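Non-sulfated chondroitin lyase E66 (Autographa californica nucleopolyhedrovirus, PDB 3VSN) cleaves non-sulfated chondroitin as a polysaccharide lyase of the viral envelope and is essential for oral infection of the insect host. Local coordinates at residues Tyr324-Thr329 with Ala606-Thr611; Thr417-Thr422 with Asp651-Phe656; Thr64-Leu69 with Cys82-Gly87; Arg58-Asn63 with Ala106-Asn111; Met398-Gly403 with Gln408-Thr413. One frame throughout, in Å; residues are numbered along the deposited sequence.

Interaction 1. Residues Tyr324-Thr329 with Ala606-Thr611; sequences YSKVLT and ANEDTT
Tyr-324 and Glu-608 are the nearest CA pair, 8.3 Å apart, so side chains have to span the gap between the loop before strand 327-331 and the turn after strand 600-605. Lys-326 does most of this. Its CB points at the turn, its chain bends once at chi2 (-56°) and then runs straight, and NZ forms a salt bridge with Glu-608 OE2 at 2.7 Å. The ammonium meets the anti side of that oxygen, 15° out of the carboxylate plane. Lys-326 and Val-327 both face Ala-322, forming a G1 beta bulge where the chain turns into strand 327-331 of a four-stranded antiparallel sheet; Lys-326 has the positive phi (75°) of that bulge. A water accepts from Lys-326 NZ (3.0 Å) and donates to Ala-606 O (2.8 Å). With Asp-323 O and Thr-417 O, four acceptors surround the ammonium and share its three N-H groups, while Arg-345 makes a second salt bridge to Glu-608 OE2. Tyr-324 CD1 lies 4.3 Å from Glu-608 OE2, the tyrosine hydroxyl bonded to Ser-648 O.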
# COMPACT_ATOMS: atom_id res chain seq x y z
N TYR A 324 -8.77 -13.28 4.08
CA TYR A 324 -9.57 -13.48 2.87
C TYR A 324 -8.93 -12.83 1.64
O TYR A 324 -8.92 -13.42 0.55
CB TYR A 324 -10.97 -12.89 3.05
CG TYR A 324 -11.91 -13.75 3.85
CD1 TYR A 324 -12.56 -14.84 3.26
CD2 TYR A 324 -12.18 -13.47 5.19
CE1 TYR A 324 -13.45 -15.62 3.98
CE2 TYR A 324 -13.06 -14.25 5.92
CZ TYR A 324 -13.69 -15.32 5.32
OH TYR A 324 -14.57 -16.10 6.04
N SER A 325 -8.43 -11.61 1.81
CA SER A 325 -7.84 -10.83 0.72
C SER A 325 -6.39 -11.23 0.46
O SER A 325 -5.83 -10.93 -0.60
CB SER A 325 -7.93 -9.34 1.03
OG SER A 325 -9.28 -8.94 1.19
N LYS A 326 -5.80 -11.91 1.45
CA LYS A 326 -4.46 -12.53 1.37
C LYS A 326 -3.30 -11.54 1.44
O LYS A 326 -2.56 -11.36 0.46
CB LYS A 326 -4.32 -13.47 0.14
CG LYS A 326 -5.51 -14.41 -0.11
CD LYS A 326 -5.84 -15.27 1.10
CE LYS A 326 -6.99 -16.22 0.79
NZ LYS A 326 -7.32 -17.11 1.94
N VAL A 327 -3.14 -10.90 2.59
CA VAL A 327 -1.99 -10.03 2.84
C VAL A 327 -1.46 -10.33 4.24
O VAL A 327 -2.23 -10.40 5.20
CB VAL A 327 -2.35 -8.52 2.72
CG1 VAL A 327 -1.13 -7.65 3.00
CG2 VAL A 327 -2.90 -8.20 1.33
N LEU A 328 -0.15 -10.55 4.34
CA LEU A 328 0.53 -10.66 5.62
C LEU A 328 1.57 -9.55 5.70
O LEU A 328 2.40 -9.41 4.81
CB LEU A 328 1.22 -12.03 5.75
CG LEU A 328 2.17 -12.24 6.94
CD1 LEU A 328 1.42 -12.24 8.27
CD2 LEU A 328 2.96 -13.54 6.78
N THR A 329 1.53 -8.78 6.78
CA THR A 329 2.39 -7.62 6.93
C THR A 329 2.95 -7.54 8.34
O THR A 329 2.24 -7.73 9.31
CB THR A 329 1.60 -6.33 6.58
OG1 THR A 329 1.21 -6.37 5.21
CG2 THR A 329 2.45 -5.08 6.82
N ALA A 606 -5.41 -23.28 3.61
CA ALA A 606 -5.45 -22.55 2.34
C ALA A 606 -6.78 -22.79 1.61
O ALA A 606 -7.12 -22.05 0.68
CB ALA A 606 -4.27 -22.92 1.45
N ASN A 607 -7.51 -23.82 2.03
CA ASN A 607 -8.86 -24.08 1.55
C ASN A 607 -9.92 -23.27 2.30
O ASN A 607 -11.10 -23.32 1.98
CB ASN A 607 -9.18 -25.58 1.61
CG ASN A 607 -8.31 -26.39 0.67
OD1 ASN A 607 -8.06 -25.99 -0.46
ND2 ASN A 607 -7.82 -27.52 1.16
N GLU A 608 -9.47 -22.52 3.31
CA GLU A 608 -10.32 -21.64 4.13
C GLU A 608 -11.36 -22.41 4.96
O GLU A 608 -12.44 -21.90 5.26
CB GLU A 608 -10.95 -20.52 3.28
CG GLU A 608 -9.91 -19.66 2.56
CD GLU A 608 -10.50 -18.71 1.54
OE1 GLU A 608 -11.55 -19.02 0.94
OE2 GLU A 608 -9.90 -17.63 1.31
N ASP A 609 -11.00 -23.64 5.33
CA ASP A 609 -11.83 -24.46 6.20
C ASP A 609 -12.13 -23.73 7.50
O ASP A 609 -11.24 -23.12 8.10
CB ASP A 609 -11.13 -25.79 6.51
CG ASP A 609 -11.03 -26.71 5.30
OD1 ASP A 609 -11.40 -26.30 4.18
OD2 ASP A 609 -10.58 -27.86 5.47
N THR A 610 -13.39 -23.78 7.94
CA THR A 610 -13.78 -23.16 9.21
C THR A 610 -13.78 -24.19 10.34
O THR A 610 -14.08 -23.87 11.49
CB THR A 610 -15.15 -22.47 9.10
OG1 THR A 610 -16.13 -23.43 8.68
CG2 THR A 610 -15.10 -21.32 8.09
N THR A 611 -13.43 -25.43 10.00
CA THR A 611 -13.20 -26.48 10.99
C THR A 611 -11.79 -27.05 10.82
O THR A 611 -11.25 -27.07 9.71
CB THR A 611 -14.23 -27.62 10.90
OG1 THR A 611 -14.19 -28.21 9.60
CG2 THR A 611 -15.65 -27.10 11.19
O HOH W 1 -7.30 -19.38 -0.09

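Interaction 2. Residues Thr417-Thr422 with Asp651-Phe656; sequences TAIAKT and DLQFIF
The side-chain amide of Gln-653 reaches the backbone of strand 414-421 and carries most of this contact. Its OE1 accepts from Lys-421 N at 3.1 Å, with an N-H...O angle of 151°; the donor stands above the carbonyl plane, 45° out of it, rather than on a lone pair. Beside this bond, Gln-653 CG packs against Ile-419 O at 3.2 Å, and Gln-653 OE1 lies 3.5 Å from Ala-420 CA. The aliphatic part of Lys-421 crosses the glutamine at about a right angle, Lys-421 CG 3.7 Å from Gln-653 OE1. A bend at chi4 (-68°) turns the lysine's end, and a water accepts from Lys-421 NZ at 3.0 Å and donates to Gln-653 OE1 at 2.8 Å. Further out, Ser-602 also bonds Gln-653 OE1, Asp-323 takes NE2, and Ser-321 bonds Lys-421 NZ. The arrangement joins the outermost strand 414-421 of one seven-stranded antiparallel sheet to the chain entering strand 654-658 of another. Three donors on OE1 and an acceptor at NE2 are consistent with a fixed amide orientation, the neutral glutamine serving as a buried polar bridge between the sheets.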
# COMPACT_ATOMS: atom_id res chain seq x y z
N THR A 417 -4.40 -19.57 -0.48
CA THR A 417 -3.43 -18.99 0.44
C THR A 417 -3.88 -19.11 1.90
O THR A 417 -5.03 -18.84 2.23
CB THR A 417 -3.16 -17.50 0.10
OG1 THR A 417 -2.54 -17.41 -1.18
CG2 THR A 417 -2.25 -16.84 1.13
N ALA A 418 -2.95 -19.53 2.75
CA ALA A 418 -3.20 -19.58 4.19
C ALA A 418 -2.21 -18.69 4.93
O ALA A 418 -1.06 -18.54 4.52
CB ALA A 418 -3.12 -21.01 4.71
N ILE A 419 -2.69 -18.08 6.02
CA ILE A 419 -1.86 -17.21 6.84
C ILE A 419 -2.05 -17.57 8.32
O ILE A 419 -3.17 -17.79 8.76
CB ILE A 419 -2.20 -15.71 6.62
CG1 ILE A 419 -2.04 -15.32 5.14
CG2 ILE A 419 -1.32 -14.82 7.49
CD1 ILE A 419 -2.67 -14.00 4.76
N ALA A 420 -0.95 -17.66 9.06
CA ALA A 420 -1.01 -17.85 10.50
C ALA A 420 -0.03 -16.89 11.15
O ALA A 420 1.10 -16.75 10.69
CB ALA A 420 -0.67 -19.29 10.87
N LYS A 421 -0.45 -16.24 12.23
CA LYS A 421 0.42 -15.29 12.91
C LYS A 421 0.32 -15.37 14.43
O LYS A 421 -0.72 -15.77 14.98
CB LYS A 421 0.15 -13.85 12.44
CG LYS A 421 -1.20 -13.30 12.86
CD LYS A 421 -1.38 -11.85 12.44
CE LYS A 421 -2.60 -11.22 13.09
NZ LYS A 421 -3.87 -11.81 12.58
N THR A 422 1.41 -15.00 15.08
CA THR A 422 1.47 -14.86 16.53
C THR A 422 1.96 -13.45 16.87
O THR A 422 1.88 -12.55 16.02
CB THR A 422 2.40 -15.92 17.17
OG1 THR A 422 3.69 -15.85 16.56
CG2 THR A 422 1.82 -17.33 17.00
N ASP A 651 -11.90 -13.23 10.06
CA ASP A 651 -10.62 -13.93 10.25
C ASP A 651 -10.81 -15.44 10.15
O ASP A 651 -11.85 -15.96 10.54
CB ASP A 651 -10.04 -13.59 11.62
CG ASP A 651 -9.74 -12.11 11.78
OD1 ASP A 651 -8.95 -11.56 10.99
OD2 ASP A 651 -10.27 -11.49 12.73
N LEU A 652 -9.79 -16.14 9.66
CA LEU A 652 -9.89 -17.59 9.41
C LEU A 652 -8.85 -18.43 10.16
O LEU A 652 -8.65 -19.61 9.84
CB LEU A 652 -9.81 -17.88 7.91
CG LEU A 652 -11.01 -17.42 7.06
CD1 LEU A 652 -10.66 -17.46 5.58
CD2 LEU A 652 -12.23 -18.27 7.35
N GLN A 653 -8.21 -17.84 11.16
CA GLN A 653 -7.18 -18.53 11.92
C GLN A 653 -7.73 -19.16 13.20
O GLN A 653 -8.44 -18.50 13.96
CB GLN A 653 -6.02 -17.59 12.25
CG GLN A 653 -5.25 -17.12 11.03
CD GLN A 653 -4.17 -16.10 11.36
OE1 GLN A 653 -3.51 -16.19 12.39
NE2 GLN A 653 -3.99 -15.13 10.47
N PHE A 654 -7.40 -20.43 13.41
CA PHE A 654 -7.72 -21.12 14.65
C PHE A 654 -6.62 -20.80 15.66
O PHE A 654 -5.45 -21.06 15.41
CB PHE A 654 -7.77 -22.64 14.42
CG PHE A 654 -8.76 -23.06 13.38
CD1 PHE A 654 -8.41 -23.07 12.03
CD2 PHE A 654 -10.04 -23.47 13.74
CE1 PHE A 654 -9.33 -23.45 11.06
CE2 PHE A 654 -10.96 -23.87 12.78
CZ PHE A 654 -10.60 -23.85 11.44
N ILE A 655 -7.01 -20.24 16.80
CA ILE A 655 -6.05 -19.85 17.83
C ILE A 655 -6.23 -20.72 19.07
O ILE A 655 -7.34 -20.89 19.58
CB ILE A 655 -6.16 -18.35 18.18
CG1 ILE A 655 -5.95 -17.50 16.91
CG2 ILE A 655 -5.14 -17.97 19.25
CD1 ILE A 655 -6.40 -16.05 17.05
N PHE A 656 -5.11 -21.29 19.54
CA PHE A 656 -5.09 -22.14 20.71
C PHE A 656 -4.07 -21.64 21.71
O PHE A 656 -3.07 -21.02 21.34
CB PHE A 656 -4.76 -23.59 20.33
CG PHE A 656 -5.73 -24.20 19.36
CD1 PHE A 656 -6.89 -24.81 19.82
CD2 PHE A 656 -5.48 -24.15 17.99
CE1 PHE A 656 -7.79 -25.37 18.92
CE2 PHE A 656 -6.38 -24.71 17.09
CZ PHE A 656 -7.54 -25.31 17.56
O HOH W 2 -4.33 -14.25 14.22

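Interaction 3. Residues Thr64-Leu69 with Cys82-Gly87; sequences TVFDNL and CHTLIG
Phe-66 and Val-65, on one strand of the two-stranded antiparallel hairpin 60-61/65-66, pack against helix 75-93 in the N-terminal alpha-helical domain of this polysaccharide lyase. The principal contact is a CH-pi interaction: Thr-84 CG2 sits over one face of the Phe-66 ring, 3.7 Å from its centroid and 19° off the ring normal. Thr-84 presents this methyl because chi1 (-53°) sets OG1 beside the backbone N, and the hydroxyl bonds Thr-80 O one helical turn back. Apolar contacts continue on Leu-85, whose CD2 approaches Phe-66 CZ at 3.8 Å and lies 4.1 Å from Val-65 CG1. Leu-85 also touches Leu-109 and Ile-116 of helix 103-119, so the patch extends into the next helix. On the hairpin side, Thr-64 OG1 donates to Phe-66 O at 2.7 Å, from above the carbonyl plane. On the ring face opposite Thr-84, Val-65 CG1 lies 3.5 Å above the plane of Phe-66, offset toward the rim.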
# COMPACT_ATOMS: atom_id res chain seq x y z
N THR A 64 0.50 36.60 -13.47
CA THR A 64 0.26 35.16 -13.49
C THR A 64 0.31 34.52 -12.10
O THR A 64 0.42 33.29 -11.97
CB THR A 64 1.28 34.45 -14.42
OG1 THR A 64 2.61 34.73 -13.98
CG2 THR A 64 1.11 34.90 -15.87
N VAL A 65 0.20 35.36 -11.07
CA VAL A 65 0.34 34.96 -9.65
C VAL A 65 1.78 34.58 -9.30
O VAL A 65 2.35 35.12 -8.35
CB VAL A 65 -0.66 33.86 -9.20
CG1 VAL A 65 -0.62 33.68 -7.69
CG2 VAL A 65 -2.08 34.20 -9.64
N PHE A 66 2.36 33.65 -10.06
CA PHE A 66 3.75 33.25 -9.88
C PHE A 66 4.54 33.30 -11.19
O PHE A 66 3.97 33.15 -12.27
CB PHE A 66 3.84 31.84 -9.29
CG PHE A 66 3.14 31.67 -7.97
CD1 PHE A 66 3.69 32.18 -6.80
CD2 PHE A 66 1.94 30.98 -7.89
CE1 PHE A 66 3.05 32.02 -5.58
CE2 PHE A 66 1.29 30.82 -6.67
CZ PHE A 66 1.85 31.34 -5.52
N ASP A 67 5.86 33.49 -11.08
CA ASP A 67 6.76 33.53 -12.24
C ASP A 67 6.85 32.19 -12.97
O ASP A 67 6.69 31.13 -12.35
CB ASP A 67 8.17 33.97 -11.82
CG ASP A 67 8.29 35.47 -11.64
OD1 ASP A 67 7.38 36.21 -12.09
OD2 ASP A 67 9.29 35.92 -11.05
N ASN A 68 7.11 32.26 -14.27
CA ASN A 68 7.33 31.08 -15.13
C ASN A 68 6.15 30.11 -15.21
O ASN A 68 6.33 28.89 -15.31
CB ASN A 68 8.63 30.36 -14.75
CG ASN A 68 9.86 31.23 -14.97
OD1 ASN A 68 10.09 31.72 -16.08
ND2 ASN A 68 10.65 31.41 -13.92
N LEU A 69 4.94 30.66 -15.17
CA LEU A 69 3.72 29.89 -15.36
C LEU A 69 2.77 30.63 -16.29
O LEU A 69 2.77 31.86 -16.34
CB LEU A 69 3.03 29.60 -14.02
CG LEU A 69 3.68 28.63 -13.03
CD1 LEU A 69 2.95 28.68 -11.69
CD2 LEU A 69 3.71 27.21 -13.57
N CYS A 82 -2.66 27.12 -8.12
CA CYS A 82 -3.54 26.70 -7.04
C CYS A 82 -2.79 25.97 -5.91
O CYS A 82 -2.90 26.34 -4.74
CB CYS A 82 -4.68 25.85 -7.58
SG CYS A 82 -5.94 26.80 -8.47
N HIS A 83 -2.02 24.93 -6.27
CA HIS A 83 -1.24 24.17 -5.28
C HIS A 83 -0.21 25.00 -4.58
O HIS A 83 0.00 24.86 -3.38
CB HIS A 83 -0.59 22.95 -5.92
CG HIS A 83 -1.55 21.83 -6.24
ND1 HIS A 83 -2.38 21.31 -5.32
CD2 HIS A 83 -1.77 21.13 -7.42
CE1 HIS A 83 -3.11 20.33 -5.89
NE2 HIS A 83 -2.73 20.22 -7.17
N THR A 84 0.46 25.88 -5.33
CA THR A 84 1.50 26.74 -4.77
C THR A 84 0.93 27.75 -3.76
O THR A 84 1.54 28.00 -2.72
CB THR A 84 2.30 27.44 -5.89
OG1 THR A 84 2.78 26.45 -6.81
CG2 THR A 84 3.48 28.21 -5.33
N LEU A 85 -0.25 28.30 -4.06
CA LEU A 85 -0.96 29.17 -3.12
C LEU A 85 -1.31 28.45 -1.82
O LEU A 85 -1.11 28.99 -0.73
CB LEU A 85 -2.23 29.76 -3.75
CG LEU A 85 -2.09 30.93 -4.72
CD1 LEU A 85 -3.43 31.25 -5.35
CD2 LEU A 85 -1.52 32.16 -4.02
N ILE A 86 -1.83 27.23 -1.94
CA ILE A 86 -2.14 26.41 -0.76
C ILE A 86 -0.86 26.12 0.03
O ILE A 86 -0.85 26.23 1.26
CB ILE A 86 -2.88 25.10 -1.14
CG1 ILE A 86 -4.28 25.43 -1.70
CG2 ILE A 86 -2.99 24.17 0.06
CD1 ILE A 86 -4.94 24.30 -2.46
N GLY A 87 0.22 25.77 -0.67
CA GLY A 87 1.52 25.56 -0.03
C GLY A 87 2.00 26.77 0.77
O GLY A 87 2.56 26.62 1.86

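Interaction 4. Residues Arg58-Asn63 with Ala106-Asn111; sequences RNWNDN and AYNLIN
Asp-62 OD1 accepts from Asn-111 ND2 at 2.9 Å, the hydrogen bond that joins the tip of the hairpin to helix 103-119. The N-H...O angle is 153°, and the donor comes almost head-on to OD1, in line with its C-O bond. The acceptor lies close to the amide plane of Asn-111, although carboxylate and amide are steeply turned against each other. Asn-111 gets there by swinging CG to the side away from its backbone N. The neighbouring contact is a stack: the Asn-108 amide lies over one face of the Trp-60 indole, the planes 11° apart. Asn-108 CB stands 3.4 Å from the centroid of the six-membered ring of Trp-60, just 4° off its normal, in a CH-pi contact, while Asn-108 ND2 lies over the five-membered part, 3.5 Å from Trp-60 NE1. Trp-60 thus seats the small antiparallel hairpin 60-61/65-66 on a helix of the N-terminal alpha-helical domain. At the indole's edge, Leu-109 CD2 approaches Trp-60 CH2 at 4.0 Å. Phe-66 and Tyr-88 also meet the indole. Within the turn of the hairpin, Asn-61 OD1 accepts from Asn-63 N at 2.7 Å, forming an Asx turn; Thr-64 N is a second donor to the same oxygen.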
# COMPACT_ATOMS: atom_id res chain seq x y z
N ARG A 58 8.45 29.80 -4.90
CA ARG A 58 8.29 30.42 -6.21
C ARG A 58 8.00 31.92 -6.07
O ARG A 58 7.25 32.33 -5.19
CB ARG A 58 7.17 29.72 -6.99
CG ARG A 58 7.28 29.86 -8.50
CD ARG A 58 6.07 29.27 -9.21
NE ARG A 58 6.21 27.84 -9.50
CZ ARG A 58 6.61 27.35 -10.67
NH1 ARG A 58 6.93 28.16 -11.67
NH2 ARG A 58 6.70 26.03 -10.84
N ASN A 59 8.62 32.71 -6.94
CA ASN A 59 8.46 34.17 -6.94
C ASN A 59 7.07 34.63 -7.38
O ASN A 59 6.43 33.99 -8.21
CB ASN A 59 9.52 34.83 -7.82
CG ASN A 59 10.87 34.94 -7.12
OD1 ASN A 59 10.95 35.39 -5.98
ND2 ASN A 59 11.92 34.55 -7.82
N TRP A 60 6.64 35.77 -6.83
CA TRP A 60 5.32 36.33 -7.11
C TRP A 60 5.31 37.22 -8.32
O TRP A 60 6.28 37.94 -8.58
CB TRP A 60 4.79 37.08 -5.89
CG TRP A 60 4.67 36.21 -4.67
CD1 TRP A 60 5.67 35.92 -3.73
CD2 TRP A 60 3.49 35.48 -4.20
NE1 TRP A 60 5.19 35.09 -2.75
CE2 TRP A 60 3.89 34.78 -2.97
CE3 TRP A 60 2.18 35.33 -4.66
CZ2 TRP A 60 3.01 33.99 -2.25
CZ3 TRP A 60 1.30 34.53 -3.92
CH2 TRP A 60 1.71 33.87 -2.74
N ASN A 61 4.20 37.19 -9.04
CA ASN A 61 4.04 37.91 -10.30
C ASN A 61 2.62 38.48 -10.37
O ASN A 61 1.65 37.74 -10.23
CB ASN A 61 4.33 36.95 -11.46
CG ASN A 61 4.16 37.59 -12.82
OD1 ASN A 61 3.06 37.96 -13.22
ND2 ASN A 61 5.25 37.68 -13.57
N ASP A 62 2.49 39.79 -10.59
CA ASP A 62 1.17 40.45 -10.58
C ASP A 62 0.24 40.06 -11.73
O ASP A 62 -0.96 40.36 -11.69
CB ASP A 62 1.31 41.99 -10.51
CG ASP A 62 0.91 42.56 -9.15
OD1 ASP A 62 0.51 41.79 -8.25
OD2 ASP A 62 0.99 43.79 -8.98
N ASN A 63 0.78 39.39 -12.74
CA ASN A 63 -0.01 38.94 -13.89
C ASN A 63 -0.45 37.48 -13.78
O ASN A 63 -1.63 37.16 -13.97
CB ASN A 63 0.76 39.17 -15.20
CG ASN A 63 1.00 40.64 -15.49
OD1 ASN A 63 2.15 41.06 -15.67
ND2 ASN A 63 -0.07 41.42 -15.54
N ALA A 106 0.90 37.52 3.57
CA ALA A 106 -0.55 37.69 3.73
C ALA A 106 -1.12 38.48 2.55
O ALA A 106 -2.11 38.06 1.94
CB ALA A 106 -0.87 38.38 5.05
N TYR A 107 -0.48 39.60 2.24
CA TYR A 107 -0.85 40.42 1.09
C TYR A 107 -0.76 39.63 -0.21
O TYR A 107 -1.67 39.70 -1.04
CB TYR A 107 0.03 41.68 0.99
CG TYR A 107 -0.15 42.41 -0.32
CD1 TYR A 107 -1.20 43.30 -0.51
CD2 TYR A 107 0.72 42.18 -1.39
CE1 TYR A 107 -1.38 43.96 -1.72
CE2 TYR A 107 0.55 42.83 -2.60
CZ TYR A 107 -0.50 43.72 -2.76
OH TYR A 107 -0.67 44.36 -3.96
N ASN A 108 0.33 38.88 -0.38
CA ASN A 108 0.51 38.08 -1.59
C ASN A 108 -0.59 37.03 -1.77
O ASN A 108 -1.05 36.79 -2.89
CB ASN A 108 1.90 37.45 -1.63
CG ASN A 108 2.95 38.39 -2.17
OD1 ASN A 108 2.68 39.20 -3.07
ND2 ASN A 108 4.17 38.30 -1.63
N LEU A 109 -1.03 36.45 -0.66
CA LEU A 109 -2.11 35.46 -0.68
C LEU A 109 -3.45 36.07 -1.09
O LEU A 109 -4.11 35.56 -2.01
CB LEU A 109 -2.22 34.73 0.67
CG LEU A 109 -1.08 33.75 1.02
CD1 LEU A 109 -1.24 33.22 2.43
CD2 LEU A 109 -0.98 32.61 0.01
N ILE A 110 -3.86 37.16 -0.44
CA ILE A 110 -5.12 37.82 -0.81
C ILE A 110 -5.06 38.39 -2.24
O ILE A 110 -6.04 38.29 -2.98
CB ILE A 110 -5.58 38.87 0.24
CG1 ILE A 110 -7.04 39.30 -0.02
CG2 ILE A 110 -4.66 40.09 0.27
CD1 ILE A 110 -8.06 38.21 0.20
N ASN A 111 -3.90 38.93 -2.63
CA ASN A 111 -3.68 39.41 -3.99
C ASN A 111 -3.81 38.29 -5.02
O ASN A 111 -4.42 38.47 -6.07
CB ASN A 111 -2.31 40.09 -4.11
CG ASN A 111 -2.07 40.71 -5.48
OD1 ASN A 111 -2.92 41.45 -5.99
ND2 ASN A 111 -0.92 40.43 -6.07

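Interaction 5. Residues Met398-Gly403 with Gln408-Thr413; sequences MRIPSG and QSFRPT
Ile-400 and Phe-410 form the tightly packed half of a contact between the loop 398-403 and strand 408-410, which pairs with strand 349-351 in a two-stranded antiparallel sheet. Ile-400 CG2 lies over one face of the Phe-410 ring in a CH-pi contact, 3.7 Å from the centroid and 16° off the normal. The methyl is offset toward the rim, with Phe-410 CZ its nearest ring atom at 3.6 Å. With CG1 of Ile-400 beside the backbone N (chi1 -52°), CG2 is anti to that N and reaches over the ring. Pro-401 O approaches the same ring at its edge, 3.7 Å from Phe-410 CZ. Both apolar side chains are buried, and Tyr-349 and Ala-359 also touch Ile-400. Toward solvent the contact becomes polar and thinner. Ser-402 OG packs on Gln-408 CB at 3.8 Å, and the hydroxyl bonds to Ser-406 O within the intervening loop. Gln-408 borders the catalytic region: its side chain is about 6 Å from that of Glu-350, which is important for activity. At the exposed end, Gly-403 N donates to Gln-408 OE1 in a short bond of 2.6 Å, with an N-H...O angle of 144° and the donor nearly along the C=O axis.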
# COMPACT_ATOMS: atom_id res chain seq x y z
N MET A 398 8.79 -9.89 -18.13
CA MET A 398 7.57 -10.67 -18.29
C MET A 398 6.41 -9.71 -18.52
O MET A 398 6.05 -8.95 -17.63
CB MET A 398 7.33 -11.56 -17.06
CG MET A 398 6.00 -12.29 -17.04
SD MET A 398 5.71 -13.42 -18.42
CE MET A 398 6.84 -14.76 -18.04
N ARG A 399 5.84 -9.75 -19.73
CA ARG A 399 4.79 -8.82 -20.13
C ARG A 399 3.42 -9.48 -20.13
O ARG A 399 3.26 -10.59 -20.64
CB ARG A 399 5.06 -8.27 -21.53
CG ARG A 399 6.36 -7.51 -21.68
CD ARG A 399 6.38 -6.69 -22.96
NE ARG A 399 7.63 -5.93 -23.07
CZ ARG A 399 7.81 -4.71 -22.59
NH1 ARG A 399 6.81 -4.06 -21.99
NH2 ARG A 399 8.99 -4.11 -22.73
N ILE A 400 2.44 -8.79 -19.55
CA ILE A 400 1.03 -9.21 -19.65
C ILE A 400 0.21 -8.01 -20.14
O ILE A 400 -0.38 -7.29 -19.33
CB ILE A 400 0.47 -9.75 -18.31
CG1 ILE A 400 1.38 -10.84 -17.72
CG2 ILE A 400 -0.95 -10.28 -18.49
CD1 ILE A 400 0.91 -11.38 -16.39
N PRO A 401 0.18 -7.80 -21.47
CA PRO A 401 -0.45 -6.61 -22.05
C PRO A 401 -1.94 -6.51 -21.76
O PRO A 401 -2.61 -7.54 -21.63
CB PRO A 401 -0.23 -6.79 -23.56
CG PRO A 401 0.87 -7.79 -23.69
CD PRO A 401 0.69 -8.71 -22.52
N SER A 402 -2.43 -5.29 -21.64
CA SER A 402 -3.85 -5.04 -21.52
C SER A 402 -4.53 -5.37 -22.85
O SER A 402 -4.07 -4.93 -23.91
CB SER A 402 -4.10 -3.58 -21.14
OG SER A 402 -5.49 -3.29 -21.11
N GLY A 403 -5.59 -6.16 -22.79
CA GLY A 403 -6.34 -6.56 -23.99
C GLY A 403 -7.42 -5.56 -24.35
O GLY A 403 -8.15 -5.75 -25.33
N GLN A 408 -6.86 -3.82 -17.73
CA GLN A 408 -7.36 -5.18 -17.64
C GLN A 408 -6.73 -5.88 -16.44
O GLN A 408 -5.51 -5.80 -16.24
CB GLN A 408 -7.08 -5.98 -18.92
CG GLN A 408 -7.68 -7.39 -18.89
CD GLN A 408 -7.45 -8.19 -20.16
OE1 GLN A 408 -6.86 -7.70 -21.12
NE2 GLN A 408 -7.94 -9.43 -20.17
N SER A 409 -7.56 -6.55 -15.65
CA SER A 409 -7.09 -7.34 -14.52
C SER A 409 -7.21 -8.83 -14.81
O SER A 409 -8.06 -9.25 -15.61
CB SER A 409 -7.84 -6.95 -13.25
OG SER A 409 -9.20 -7.33 -13.33
N PHE A 410 -6.37 -9.63 -14.16
CA PHE A 410 -6.25 -11.05 -14.45
C PHE A 410 -6.38 -11.88 -13.18
O PHE A 410 -5.68 -11.64 -12.19
CB PHE A 410 -4.91 -11.34 -15.14
CG PHE A 410 -4.68 -10.52 -16.38
CD1 PHE A 410 -5.03 -11.04 -17.63
CD2 PHE A 410 -4.16 -9.24 -16.31
CE1 PHE A 410 -4.84 -10.28 -18.78
CE2 PHE A 410 -3.97 -8.48 -17.45
CZ PHE A 410 -4.31 -9.00 -18.69
N ARG A 411 -7.30 -12.85 -13.21
CA ARG A 411 -7.47 -13.82 -12.13
C ARG A 411 -6.47 -14.96 -12.30
O ARG A 411 -6.18 -15.35 -13.44
CB ARG A 411 -8.88 -14.41 -12.11
CG ARG A 411 -10.01 -13.42 -11.86
CD ARG A 411 -10.01 -12.90 -10.43
NE ARG A 411 -11.19 -12.08 -10.18
CZ ARG A 411 -12.36 -12.55 -9.75
NH1 ARG A 411 -12.51 -13.85 -9.49
NH2 ARG A 411 -13.38 -11.72 -9.57
N PRO A 412 -5.95 -15.51 -11.19
CA PRO A 412 -5.05 -16.64 -11.28
C PRO A 412 -5.81 -17.93 -11.59
O PRO A 412 -6.97 -18.06 -11.19
CB PRO A 412 -4.44 -16.71 -9.88
CG PRO A 412 -5.52 -16.19 -8.99
CD PRO A 412 -6.21 -15.12 -9.78
N THR A 413 -5.18 -18.86 -12.31
CA THR A 413 -5.77 -20.17 -12.57
C THR A 413 -5.98 -20.92 -11.25
O THR A 413 -7.03 -21.52 -11.03
CB THR A 413 -4.89 -21.01 -13.51
OG1 THR A 413 -4.67 -20.29 -14.72
CG2 THR A 413 -5.55 -22.36 -13.83

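How the interactions relate
Along the chain, interaction 3 is nested within interaction 4 in the N-terminal alpha-helical domain, where the two share the hairpin 60-61/65-66 and seat it on the consecutive helices 75-93 and 103-119; their centres are 8 Å apart. Interactions 1 and 2 lie on the opposite side of the chain's centre, about 49 to 58 Å away between centres. Their segments alternate in sequence, and they touch, tying strands 327-331 and 414-421 to the last seven-stranded sheet. Interaction 5 is nested inside interaction 1, 23 Å from it between centres, and its strand 408-410 leads into strand 414-421. It lies near Glu-350 and Arg-300, important for catalysis; the others join parts of the fold away from them.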